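Protease 2A (Rhinovirus C, PDB 5X45) probably cleaves the viral polyprotein as a cysteine protease of chymotrypsin-like fold, in a chain that carries a bound zinc ion. Local coordinates at residues 3-8 with 59-64; 13-18 with 40-45; 20-25 with 36-41; 118-123 with 132-137. All blocks are in the same frame, centred on the assembly; numbering follows the deposited sequence.

Interaction 4 is the buried one, near the centre of the chain, where the 116-124/129-133 hairpin of the six-stranded barrel meets its own tail. Interaction 1 lies on the surface of the same barrel, with the N-terminal turn set against strand 57-62 by aromatic and sulfur contacts. Interactions 2 and 3 share strand 37-41 of the smaller four-stranded sheet: in interaction 2 its backbone pairs with strand 14-18, whereas in interaction 3 side chains of Gln38 and Asp40, with Asp36 just ahead of the strand, hold loop 20-25. Leu37 of interaction 3 packs on Met120, Leu134 and Tyr137 of interaction 4, joining the two sheets, and Phe8 of interaction 1 touches Tyr16 and Lys17 of interaction 2.

Interaction 1. Residues 3-8 with 59-64; sequences GPSDMF and CYYSRS
Ser5 CA sits over the middle of one face of the Tyr61 ring, a CH-pi contact 4.0 Å from the ring centroid and only 10° off its normal. This is the tight part of the contact. Tyr61 CG lies anti to the backbone N (chi1 175°), which swings the ring out from strand 57-62 to the N-terminal turn. Pro4 O comes obliquely to within 3.7 Å of Tyr61 CG and also takes a hydrogen bond from Tyr68. At the ring edge, in its plane, Met7 SD lies 3.9 Å from Tyr61 CE2. Bends at chi2 and chi3 carry the Met7 chain on, so that CE reaches Arg63 CD at 3.8 Å. The opposite face of the ring is covered near its rim by Arg63 N. The outer side is looser: Ser5 is exposed, its OG 3.7 Å from Tyr61 CE1, and the Tyr61 hydroxyl is hydrogen-bonded to Asp66 beyond the contact. Asp6 N bonds to Gly3 O at 3.2 Å within the turn, and Lys110 binds the same carbonyl. The arrangement is a type I beta turn laid on an aromatic face, with a Met-aromatic contact at the edge, joining the N-terminal arm to a strand of the six-stranded barrel.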
loop_
_atom_site.group_PDB
_atom_site.type_symbol
_atom_site.label_atom_id
_atom_site.label_comp_id
_atom_site.label_asym_id
_atom_site.label_seq_id
_atom_site.Cartn_x
_atom_site.Cartn_y
_atom_site.Cartn_z
ATOM N N GLY A 3 3.744 15.618 2.174
ATOM C CA GLY A 3 2.709 14.807 1.556
ATOM C C GLY A 3 3.195 13.542 0.873
ATOM O O GLY A 3 2.709 12.453 1.175
ATOM N N PRO A 4 4.148 13.673 -0.066
ATOM C CA PRO A 4 4.663 12.499 -0.785
ATOM C C PRO A 4 5.356 11.473 0.116
ATOM O O PRO A 4 5.506 10.321 -0.284
ATOM C CB PRO A 4 5.662 13.106 -1.772
ATOM C CG PRO A 4 5.162 14.496 -1.987
ATOM C CD PRO A 4 4.633 14.931 -0.661
ATOM N N SER A 5 5.764 11.885 1.312
ATOM C CA SER A 5 6.499 11.006 2.211
ATOM C C SER A 5 5.587 10.296 3.205
ATOM O O SER A 5 6.034 9.414 3.947
ATOM C CB SER A 5 7.556 11.800 2.982
ATOM O OG SER A 5 8.660 12.118 2.159
ATOM N N ASP A 6 4.315 10.676 3.226
ATOM C CA ASP A 6 3.386 10.085 4.181
ATOM C C ASP A 6 3.173 8.604 3.863
ATOM O O ASP A 6 2.932 8.241 2.715
ATOM C CB ASP A 6 2.053 10.852 4.211
ATOM C CG ASP A 6 2.180 12.242 4.864
ATOM O OD1 ASP A 6 3.157 12.481 5.612
ATOM O OD2 ASP A 6 1.295 13.098 4.638
ATOM N N MET A 7 3.318 7.764 4.885
ATOM C CA MET A 7 3.164 6.311 4.779
ATOM C C MET A 7 1.705 5.876 4.987
ATOM O O MET A 7 1.435 4.901 5.684
ATOM C CB MET A 7 4.045 5.598 5.811
ATOM C CG MET A 7 5.468 6.123 5.927
ATOM S SD MET A 7 6.467 5.744 4.490
ATOM C CE MET A 7 7.067 4.099 4.876
ATOM N N PHE A 8 0.770 6.639 4.443
ATOM C CA PHE A 8 -0.642 6.314 4.544
ATOM C C PHE A 8 -1.345 7.029 3.404
ATOM O O PHE A 8 -0.763 7.907 2.780
ATOM C CB PHE A 8 -1.231 6.733 5.905
ATOM C CG PHE A 8 -1.066 8.203 6.219
ATOM C CD1 PHE A 8 -1.977 9.140 5.740
ATOM C CD2 PHE A 8 -0.000 8.649 6.999
ATOM C CE1 PHE A 8 -1.816 10.504 6.024
ATOM C CE2 PHE A 8 0.162 10.013 7.296
ATOM C CZ PHE A 8 -0.738 10.935 6.805
ATOM N N CYS A 59 4.927 5.489 -10.062
ATOM C CA CYS A 59 6.072 5.802 -9.230
ATOM C C CYS A 59 5.744 5.565 -7.768
ATOM O O CYS A 59 4.582 5.635 -7.369
ATOM C CB CYS A 59 6.512 7.243 -9.446
ATOM S SG CYS A 59 5.165 8.406 -9.249
ATOM N N TYR A 60 6.755 5.257 -6.967
ATOM C CA TYR A 60 6.493 5.007 -5.563
ATOM C C TYR A 60 7.553 5.612 -4.647
ATOM O O TYR A 60 8.701 5.809 -5.040
ATOM C CB TYR A 60 6.361 3.501 -5.302
ATOM C CG TYR A 60 7.663 2.738 -5.277
ATOM C CD1 TYR A 60 8.265 2.310 -6.453
ATOM C CD2 TYR A 60 8.296 2.441 -4.067
ATOM C CE1 TYR A 60 9.455 1.599 -6.424
ATOM C CE2 TYR A 60 9.484 1.734 -4.030
ATOM C CZ TYR A 60 10.060 1.315 -5.211
ATOM O OH TYR A 60 11.242 0.611 -5.180
ATOM N N TYR A 61 7.152 5.890 -3.413
ATOM C CA TYR A 61 8.065 6.406 -2.411
ATOM C C TYR A 61 8.807 5.269 -1.705
ATOM O O TYR A 61 8.191 4.323 -1.220
ATOM C CB TYR A 61 7.298 7.254 -1.395
ATOM C CG TYR A 61 8.157 7.732 -0.263
ATOM C CD1 TYR A 61 9.176 8.652 -0.481
ATOM C CD2 TYR A 61 7.967 7.253 1.025
ATOM C CE1 TYR A 61 9.978 9.089 0.561
ATOM C CE2 TYR A 61 8.766 7.683 2.073
ATOM C CZ TYR A 61 9.768 8.600 1.831
ATOM O OH TYR A 61 10.561 9.030 2.861
ATOM N N SER A 62 10.130 5.362 -1.672
ATOM C CA SER A 62 10.975 4.442 -0.914
ATOM C C SER A 62 11.521 5.147 0.315
ATOM O O SER A 62 12.346 6.059 0.176
ATOM C CB SER A 62 12.137 3.934 -1.773
ATOM O OG SER A 62 13.102 3.251 -0.981
ATOM N N ARG A 63 11.095 4.730 1.510
ATOM C CA ARG A 63 11.538 5.425 2.723
ATOM C C ARG A 63 13.026 5.203 2.966
ATOM O O ARG A 63 13.739 6.141 3.322
ATOM C CB ARG A 63 10.749 4.999 3.966
ATOM C CG ARG A 63 11.012 5.937 5.141
ATOM C CD ARG A 63 10.277 5.544 6.398
ATOM N NE ARG A 63 11.015 4.531 7.151
ATOM C CZ ARG A 63 11.723 4.778 8.251
ATOM N NH1 ARG A 63 11.794 6.010 8.736
ATOM N NH2 ARG A 63 12.362 3.792 8.867
ATOM N N SER A 64 13.486 3.974 2.744
ATOM C CA SER A 64 14.879 3.606 2.969
ATOM C C SER A 64 15.852 4.389 2.092
ATOM O O SER A 64 16.971 4.674 2.519
ATOM C CB SER A 64 15.078 2.109 2.735
ATOM O OG SER A 64 14.680 1.740 1.429
#

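Interaction 2. Residues 13-18 with 40-45; sequences DAIYKC and DSTNVP
Ile15 and Asp40 form an antiparallel hydrogen-bonded pair in which each backbone serves the other twice: Ile15 N gives its proton to Asp40 O at 2.7 Å, and Asp40 N gives its own to Ile15 O at 2.9 Å. Both bonds are nearly straight, 167° and 170° at the hydrogen. One step along, Ala14 and Ser41 are the non-hydrogen-bonded pair, and the next carbonyl, Asp13 O, is taken at 2.9 Å by Thr42 N, just past the end of strand 37-41. The pairing joins the two inner strands of the four-stranded antiparallel sheet of this chymotrypsin-like protein, with strands 9-10 and 28-32 at its borders. Thr42 OG1, anti to the backbone N (chi1 -176°), accepts from Val44 N at 3.3 Å and so closes an ST turn. The same side chain lays CB against Ile15 CD1 at 3.9 Å, the two side chains crossing at about a right angle, while Thr42 CG2 rests on Asp13 O at 3.6 Å. Thr11 OG1 is hydrogen-bonded both to Ala14 N and to Asp13 OD1, and Ser41 OG makes a weak bond to Glu27 O.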
loop_
_atom_site.group_PDB
_atom_site.type_symbol
_atom_site.label_atom_id
_atom_site.label_comp_id
_atom_site.label_asym_id
_atom_site.label_seq_id
_atom_site.Cartn_x
_atom_site.Cartn_y
_atom_site.Cartn_z
ATOM N N ASP A 13 -12.675 11.245 2.509
ATOM C CA ASP A 13 -13.492 10.664 3.563
ATOM C C ASP A 13 -12.825 9.536 4.360
ATOM O O ASP A 13 -13.358 9.111 5.382
ATOM C CB ASP A 13 -14.831 10.203 2.971
ATOM C CG ASP A 13 -14.664 9.361 1.716
ATOM O OD1 ASP A 13 -13.559 8.822 1.484
ATOM O OD2 ASP A 13 -15.652 9.249 0.955
ATOM N N ALA A 14 -11.663 9.056 3.923
ATOM C CA ALA A 14 -11.083 7.873 4.554
ATOM C C ALA A 14 -9.563 7.925 4.662
ATOM O O ALA A 14 -8.889 8.642 3.919
ATOM C CB ALA A 14 -11.499 6.625 3.801
ATOM N N ILE A 15 -9.040 7.143 5.602
ATOM C CA ILE A 15 -7.604 6.969 5.786
ATOM C C ILE A 15 -7.236 5.489 5.658
ATOM O O ILE A 15 -7.832 4.635 6.313
ATOM C CB ILE A 15 -7.145 7.463 7.154
ATOM C CG1 ILE A 15 -7.504 8.930 7.345
ATOM C CG2 ILE A 15 -5.654 7.231 7.323
ATOM C CD1 ILE A 15 -7.413 9.382 8.789
ATOM N N TYR A 16 -6.251 5.197 4.816
ATOM C CA TYR A 16 -5.818 3.829 4.542
ATOM C C TYR A 16 -4.434 3.593 5.129
ATOM O O TYR A 16 -3.491 4.317 4.813
ATOM C CB TYR A 16 -5.801 3.567 3.033
ATOM C CG TYR A 16 -7.138 3.702 2.343
ATOM C CD1 TYR A 16 -7.754 4.948 2.182
ATOM C CD2 TYR A 16 -7.767 2.587 1.813
ATOM C CE1 TYR A 16 -8.989 5.062 1.536
ATOM C CE2 TYR A 16 -8.990 2.691 1.166
ATOM C CZ TYR A 16 -9.594 3.922 1.031
ATOM O OH TYR A 16 -10.801 3.989 0.385
ATOM N N LYS A 17 -4.302 2.586 5.982
ATOM C CA LYS A 17 -3.014 2.287 6.592
ATOM C C LYS A 17 -2.727 0.799 6.502
ATOM O O LYS A 17 -3.644 -0.005 6.346
ATOM C CB LYS A 17 -2.994 2.730 8.057
ATOM C CG LYS A 17 -3.443 4.163 8.274
ATOM C CD LYS A 17 -3.203 4.644 9.693
ATOM C CE LYS A 17 -2.014 5.603 9.721
ATOM N NZ LYS A 17 -1.663 6.061 11.094
ATOM N N CYS A 18 -1.479 0.443 6.625
ATOM C CA CYS A 18 -1.107 -0.928 6.703
ATOM C C CYS A 18 -1.512 -1.376 8.074
ATOM O O CYS A 18 -1.238 -0.716 9.026
ATOM C CB CYS A 18 0.386 -1.058 6.497
ATOM S SG CYS A 18 0.877 -1.047 4.787
ATOM N N ASP A 40 -10.004 3.608 7.889
ATOM C CA ASP A 40 -10.763 4.365 8.876
ATOM C C ASP A 40 -11.482 5.517 8.204
ATOM O O ASP A 40 -10.963 6.122 7.274
ATOM C CB ASP A 40 -9.850 4.886 9.994
ATOM C CG ASP A 40 -9.325 3.768 10.899
ATOM O OD1 ASP A 40 -9.234 2.611 10.441
ATOM O OD2 ASP A 40 -9.016 4.044 12.079
ATOM N N SER A 41 -12.695 5.802 8.656
ATOM C CA SER A 41 -13.391 6.995 8.205
ATOM C C SER A 41 -12.773 8.219 8.869
ATOM O O SER A 41 -12.132 8.109 9.915
ATOM C CB SER A 41 -14.870 6.913 8.536
ATOM O OG SER A 41 -15.034 6.899 9.937
ATOM N N THR A 42 -12.940 9.383 8.257
ATOM C CA THR A 42 -12.433 10.605 8.859
ATOM C C THR A 42 -13.274 11.832 8.532
ATOM O O THR A 42 -13.804 11.984 7.432
ATOM C CB THR A 42 -10.961 10.854 8.457
ATOM O OG1 THR A 42 -10.476 12.021 9.140
ATOM C CG2 THR A 42 -10.828 11.055 6.949
ATOM N N ASN A 43 -13.387 12.699 9.529
ATOM C CA ASN A 43 -14.137 13.936 9.426
ATOM C C ASN A 43 -13.344 15.007 8.679
ATOM O O ASN A 43 -13.924 15.950 8.138
ATOM C CB ASN A 43 -14.547 14.414 10.813
ATOM C CG ASN A 43 -15.881 13.833 11.240
ATOM O OD1 ASN A 43 -16.666 13.384 10.401
ATOM N ND2 ASN A 43 -16.139 13.818 12.543
ATOM N N VAL A 44 -12.015 14.898 8.714
ATOM C CA VAL A 44 -11.154 15.871 8.034
ATOM C C VAL A 44 -10.745 15.301 6.661
ATOM O O VAL A 44 -10.240 14.179 6.554
ATOM C CB VAL A 44 -9.913 16.268 8.906
ATOM C CG1 VAL A 44 -10.196 15.924 10.363
ATOM C CG2 VAL A 44 -8.648 15.549 8.504
ATOM N N PRO A 45 -11.088 16.028 5.588
ATOM C CA PRO A 45 -10.782 15.634 4.204
ATOM C C PRO A 45 -9.279 15.573 3.887
ATOM O O PRO A 45 -8.508 16.412 4.353
ATOM C CB PRO A 45 -11.464 16.728 3.373
ATOM C CG PRO A 45 -12.559 17.244 4.251
ATOM C CD PRO A 45 -11.984 17.197 5.639
#

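Interaction 3. Residues 20-25 with 36-41; sequences HLTNPT and DLQVDS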
loop_
_atom_site.group_PDB
_atom_site.type_symbol
_atom_site.label_atom_id
_atom_site.label_comp_id
_atom_site.label_asym_id
_atom_site.label_seq_id
_atom_site.Cartn_x
_atom_site.Cartn_y
_atom_site.Cartn_z
ATOM N N HIS A 20 -0.658 -3.611 10.310
ATOM C CA HIS A 20 0.280 -3.877 11.353
ATOM C C HIS A 20 0.911 -2.638 11.950
ATOM O O HIS A 20 1.612 -2.714 12.928
ATOM C CB HIS A 20 1.310 -4.837 10.874
ATOM C CG HIS A 20 2.305 -4.220 9.983
ATOM N ND1 HIS A 20 2.079 -4.037 8.646
ATOM C CD2 HIS A 20 3.536 -3.736 10.232
ATOM C CE1 HIS A 20 3.127 -3.459 8.107
ATOM N NE2 HIS A 20 4.028 -3.272 9.046
ATOM N N LEU A 21 0.600 -1.494 11.384
ATOM C CA LEU A 21 1.154 -0.246 11.810
ATOM C C LEU A 21 0.145 0.543 12.585
ATOM O O LEU A 21 0.389 1.656 12.951
ATOM C CB LEU A 21 1.557 0.554 10.591
ATOM C CG LEU A 21 3.010 0.673 10.214
ATOM C CD1 LEU A 21 3.893 -0.332 10.899
ATOM C CD2 LEU A 21 3.114 0.491 8.735
ATOM N N THR A 22 -1.012 -0.029 12.807
ATOM C CA THR A 22 -2.058 0.658 13.503
ATOM C C THR A 22 -2.885 -0.299 14.310
ATOM O O THR A 22 -2.494 -1.405 14.555
ATOM C CB THR A 22 -2.890 1.477 12.530
ATOM O OG1 THR A 22 -3.821 2.265 13.246
ATOM C CG2 THR A 22 -3.592 0.611 11.602
ATOM N N ASN A 23 -4.023 0.158 14.760
ATOM C CA ASN A 23 -4.915 -0.689 15.533
ATOM C C ASN A 23 -6.353 -0.328 15.228
ATOM O O ASN A 23 -6.643 0.805 14.836
ATOM C CB ASN A 23 -4.634 -0.551 17.034
ATOM C CG ASN A 23 -3.352 -1.250 17.459
ATOM O OD1 ASN A 23 -2.354 -0.597 17.765
ATOM N ND2 ASN A 23 -3.377 -2.582 17.493
ATOM N N PRO A 24 -7.259 -1.304 15.359
ATOM C CA PRO A 24 -8.645 -0.965 15.052
ATOM C C PRO A 24 -9.175 0.047 16.055
ATOM O O PRO A 24 -8.887 -0.043 17.250
ATOM C CB PRO A 24 -9.374 -2.306 15.173
ATOM C CG PRO A 24 -8.293 -3.343 15.030
ATOM C CD PRO A 24 -7.086 -2.734 15.662
ATOM N N THR A 25 -9.978 0.982 15.566
ATOM C CA THR A 25 -10.512 2.049 16.390
ATOM C C THR A 25 -12.003 2.092 16.111
ATOM O O THR A 25 -12.523 1.228 15.409
ATOM C CB THR A 25 -9.871 3.413 16.067
ATOM O OG1 THR A 25 -10.304 3.861 14.773
ATOM C CG2 THR A 25 -8.347 3.315 16.084
ATOM N N ASP A 36 -3.327 -6.875 4.556
ATOM C CA ASP A 36 -2.587 -6.047 5.515
ATOM C C ASP A 36 -3.097 -4.603 5.469
ATOM O O ASP A 36 -2.318 -3.641 5.424
ATOM C CB ASP A 36 -1.080 -6.106 5.234
ATOM C CG ASP A 36 -0.257 -5.457 6.333
ATOM O OD1 ASP A 36 -0.768 -5.370 7.469
ATOM O OD2 ASP A 36 0.889 -5.026 6.061
ATOM N N LEU A 37 -4.415 -4.456 5.507
ATOM C CA LEU A 37 -5.043 -3.165 5.247
ATOM C C LEU A 37 -6.078 -2.808 6.284
ATOM O O LEU A 37 -6.935 -3.621 6.631
ATOM C CB LEU A 37 -5.708 -3.168 3.872
ATOM C CG LEU A 37 -6.367 -1.858 3.454
ATOM C CD1 LEU A 37 -5.316 -0.769 3.194
ATOM C CD2 LEU A 37 -7.241 -2.076 2.235
ATOM N N GLN A 38 -6.000 -1.579 6.774
ATOM C CA GLN A 38 -7.030 -1.046 7.650
ATOM C C GLN A 38 -7.539 0.260 7.075
ATOM O O GLN A 38 -6.749 1.089 6.633
ATOM C CB GLN A 38 -6.505 -0.827 9.066
ATOM C CG GLN A 38 -7.491 -0.046 9.931
ATOM C CD GLN A 38 -7.144 -0.039 11.407
ATOM O OE1 GLN A 38 -6.514 -0.967 11.925
ATOM N NE2 GLN A 38 -7.526 1.033 12.088
ATOM N N VAL A 39 -8.854 0.428 7.030
ATOM C CA VAL A 39 -9.399 1.686 6.547
ATOM C C VAL A 39 -10.269 2.331 7.618
ATOM O O VAL A 39 -11.158 1.689 8.182
ATOM C CB VAL A 39 -10.225 1.514 5.271
ATOM C CG1 VAL A 39 -10.606 2.889 4.719
ATOM C CG2 VAL A 39 -9.443 0.725 4.242
ATOM N N ASP A 40 -10.004 3.608 7.889
ATOM C CA ASP A 40 -10.763 4.365 8.876
ATOM C C ASP A 40 -11.482 5.517 8.204
ATOM O O ASP A 40 -10.963 6.122 7.274
ATOM C CB ASP A 40 -9.850 4.886 9.994
ATOM C CG ASP A 40 -9.325 3.768 10.899
ATOM O OD1 ASP A 40 -9.234 2.611 10.441
ATOM O OD2 ASP A 40 -9.016 4.044 12.079
ATOM N N SER A 41 -12.695 5.802 8.656
ATOM C CA SER A 41 -13.391 6.995 8.205
ATOM C C SER A 41 -12.773 8.219 8.869
ATOM O O SER A 41 -12.132 8.109 9.915
ATOM C CB SER A 41 -14.870 6.913 8.536
ATOM O OG SER A 41 -15.034 6.899 9.937
#
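Gln38 reaches from strand 37-41 to loop 20-25 with its chain extended, CG anti to the backbone N (chi1 170°). Its CB begins beside the Thr22 methyl, CG2, at 4.1 Å, and CD passes the same methyl at 3.6 Å. At the tip OE1 turns toward Thr22 CG2 and the Asn23-Pro24 peptide, while NE2 donates to two acceptors. One is Asn23 O at 2.9 Å, which lies in the Gln38 amide plane although the nitrogen stands above the carbonyl plane; the other is Asp40 OD1 at 2.8 Å, met on its syn side. The amide is thereby fixed in rotation, and the loop is tied to a strand of the N-terminal sheet of a chymotrypsin-like fold. At the start of that strand, in a G1 beta bulge, the Asp36 carboxylate lies nearly coplanar with the His20 ring, 25° apart. His20 ND1 makes weak bonds to Asp36 OD2, at 3.0 Å, and to OD1. This pair is consistent with the His-Asp couple of the Cys-His-Asp triad in 2A proteases. Tyr87 OH binds Asp36 OD1, and Tyr86 stacks on the His20 ring. Thr25 OG1 stands 3.0 Å from Asp40 OD2, its proton also within reach of Glu27.

Interaction 4. Residues 118-123 with 132-137; sequences IGMITA and TDLRPY
Asp133 OD1, lying beside Ile118 across the contact, is gripped by two donors from its own segment. Arg135 N reaches it at 3.0 Å on the anti side, closing an Asx turn, and Arg135 NE, at 2.8 Å, meets the syn lone pair of that oxygen. With NH2 bonded to Asp133 OD2, the guanidinium holds the carboxylate side-on in a salt bridge. The turn ends the 116-124/129-133 beta hairpin, part of the six-stranded barrel of this chymotrypsin-like protease. Between the strands, Met120 and Thr132 are a hydrogen-bonded pair joined by two backbone bonds, and Gly119 faces Asp133 in the next, non-hydrogen-bonded pair. Leu134 N then donates to Ile118 O at 2.8 Å, almost straight at 174°, drawing the tail onto strand 116-124 at its classic bulge, Ile118-Gly119. Leu134 CG packs on Gly119 CA at 3.8 Å, and CD2 meets Met120 CE at 3.9 Å, against Leu37 of the other sheet. Nearer the hairpin turn, Thr132 CG2 packs on Thr122 CB and CG2; Thr122 OG1 is hydrogen-bonded to Gln92. Arg135 NH1 bonds to the carbonyl of the zinc ligand Cys55, and Ile118, its side chain about 5 Å from the zinc ion, sets CB 4.0 Å from Arg135 NE, over one guanidinium face.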
loop_
_atom_site.group_PDB
_atom_site.type_symbol
_atom_site.label_atom_id
_atom_site.label_comp_id
_atom_site.label_asym_id
_atom_site.label_seq_id
_atom_site.Cartn_x
_atom_site.Cartn_y
_atom_site.Cartn_z
ATOM N N ILE A 118 -2.736 4.312 -6.114
ATOM C CA ILE A 118 -3.371 3.029 -6.382
ATOM C C ILE A 118 -2.870 1.932 -5.446
ATOM O O ILE A 118 -3.423 0.836 -5.435
ATOM C CB ILE A 118 -3.138 2.558 -7.844
ATOM C CG1 ILE A 118 -1.645 2.388 -8.121
ATOM C CG2 ILE A 118 -3.774 3.514 -8.837
ATOM C CD1 ILE A 118 -1.344 1.863 -9.501
ATOM N N GLY A 119 -1.840 2.220 -4.656
ATOM C CA GLY A 119 -1.242 1.191 -3.826
ATOM C C GLY A 119 -0.340 1.651 -2.699
ATOM O O GLY A 119 -0.001 2.828 -2.591
ATOM N N MET A 120 0.027 0.702 -1.844
ATOM C CA MET A 120 0.936 0.938 -0.724
ATOM C C MET A 120 1.889 -0.236 -0.596
ATOM O O MET A 120 1.474 -1.388 -0.734
ATOM C CB MET A 120 0.178 1.093 0.592
ATOM C CG MET A 120 -0.321 2.480 0.918
ATOM S SD MET A 120 -1.003 2.538 2.607
ATOM C CE MET A 120 -2.242 1.243 2.519
ATOM N N ILE A 121 3.158 0.037 -0.333
ATOM C CA ILE A 121 4.101 -1.050 -0.101
ATOM C C ILE A 121 3.633 -1.884 1.083
ATOM O O ILE A 121 3.293 -1.339 2.133
ATOM C CB ILE A 121 5.511 -0.543 0.180
ATOM C CG1 ILE A 121 6.057 0.207 -1.035
ATOM C CG2 ILE A 121 6.404 -1.715 0.597
ATOM C CD1 ILE A 121 7.461 0.710 -0.849
ATOM N N THR A 122 3.603 -3.200 0.907
ATOM C CA THR A 122 3.142 -4.096 1.958
ATOM C C THR A 122 4.183 -5.163 2.280
ATOM O O THR A 122 4.175 -5.758 3.358
ATOM C CB THR A 122 1.830 -4.764 1.550
ATOM O OG1 THR A 122 1.269 -5.453 2.670
ATOM C CG2 THR A 122 2.055 -5.729 0.395
ATOM N N ALA A 123 5.080 -5.386 1.326
ATOM C CA ALA A 123 6.150 -6.363 1.442
ATOM C C ALA A 123 7.099 -6.183 0.266
ATOM O O ALA A 123 6.754 -5.538 -0.719
ATOM C CB ALA A 123 5.594 -7.772 1.467
ATOM N N THR A 132 -0.040 -3.528 -2.034
ATOM C CA THR A 132 -1.461 -3.841 -2.046
ATOM C C THR A 132 -2.149 -2.844 -2.964
ATOM O O THR A 132 -1.945 -1.639 -2.863
ATOM C CB THR A 132 -2.135 -3.804 -0.659
ATOM O OG1 THR A 132 -2.212 -2.457 -0.187
ATOM C CG2 THR A 132 -1.373 -4.614 0.307
ATOM N N ASP A 133 -2.940 -3.376 -3.879
ATOM C CA ASP A 133 -3.750 -2.574 -4.761
ATOM C C ASP A 133 -4.940 -2.069 -3.946
ATOM O O ASP A 133 -5.712 -2.865 -3.409
ATOM C CB ASP A 133 -4.195 -3.415 -5.968
ATOM C CG ASP A 133 -4.878 -2.589 -7.058
ATOM O OD1 ASP A 133 -5.340 -1.452 -6.787
ATOM O OD2 ASP A 133 -4.943 -3.091 -8.203
ATOM N N LEU A 134 -5.080 -0.750 -3.847
ATOM C CA LEU A 134 -6.114 -0.146 -3.013
ATOM C C LEU A 134 -7.452 -0.069 -3.738
ATOM O O LEU A 134 -8.497 0.089 -3.105
ATOM C CB LEU A 134 -5.700 1.257 -2.573
ATOM C CG LEU A 134 -4.450 1.295 -1.706
ATOM C CD1 LEU A 134 -4.075 2.737 -1.445
ATOM C CD2 LEU A 134 -4.634 0.517 -0.416
ATOM N N ARG A 135 -7.416 -0.163 -5.063
ATOM C CA ARG A 135 -8.623 -0.011 -5.876
ATOM C C ARG A 135 -9.750 -1.005 -5.539
ATOM O O ARG A 135 -10.913 -0.595 -5.449
ATOM C CB ARG A 135 -8.262 -0.079 -7.365
ATOM C CG ARG A 135 -7.466 1.138 -7.823
ATOM C CD ARG A 135 -6.892 0.957 -9.215
ATOM N NE ARG A 135 -5.868 -0.082 -9.223
ATOM C CZ ARG A 135 -5.001 -0.274 -10.210
ATOM N NH1 ARG A 135 -5.013 0.524 -11.271
ATOM N NH2 ARG A 135 -4.104 -1.252 -10.123
ATOM N N PRO A 136 -9.424 -2.297 -5.330
ATOM C CA PRO A 136 -10.492 -3.206 -4.883
ATOM C C PRO A 136 -11.187 -2.765 -3.592
ATOM O O PRO A 136 -12.366 -3.068 -3.414
ATOM C CB PRO A 136 -9.752 -4.526 -4.640
ATOM C CG PRO A 136 -8.569 -4.467 -5.530
ATOM C CD PRO A 136 -8.157 -3.023 -5.566
ATOM N N TYR A 137 -10.472 -2.073 -2.708
ATOM C CA TYR A 137 -11.010 -1.744 -1.389
ATOM C C TYR A 137 -11.549 -0.322 -1.230
ATOM O O TYR A 137 -12.002 0.031 -0.146
ATOM C CB TYR A 137 -9.936 -1.988 -0.324
ATOM C CG TYR A 137 -9.303 -3.358 -0.411
ATOM C CD1 TYR A 137 -8.224 -3.591 -1.257
ATOM C CD2 TYR A 137 -9.783 -4.421 0.342
ATOM C CE1 TYR A 137 -7.639 -4.843 -1.353
ATOM C CE2 TYR A 137 -9.201 -5.675 0.257
ATOM C CZ TYR A 137 -8.129 -5.883 -0.594
ATOM O OH TYR A 137 -7.541 -7.133 -0.689
#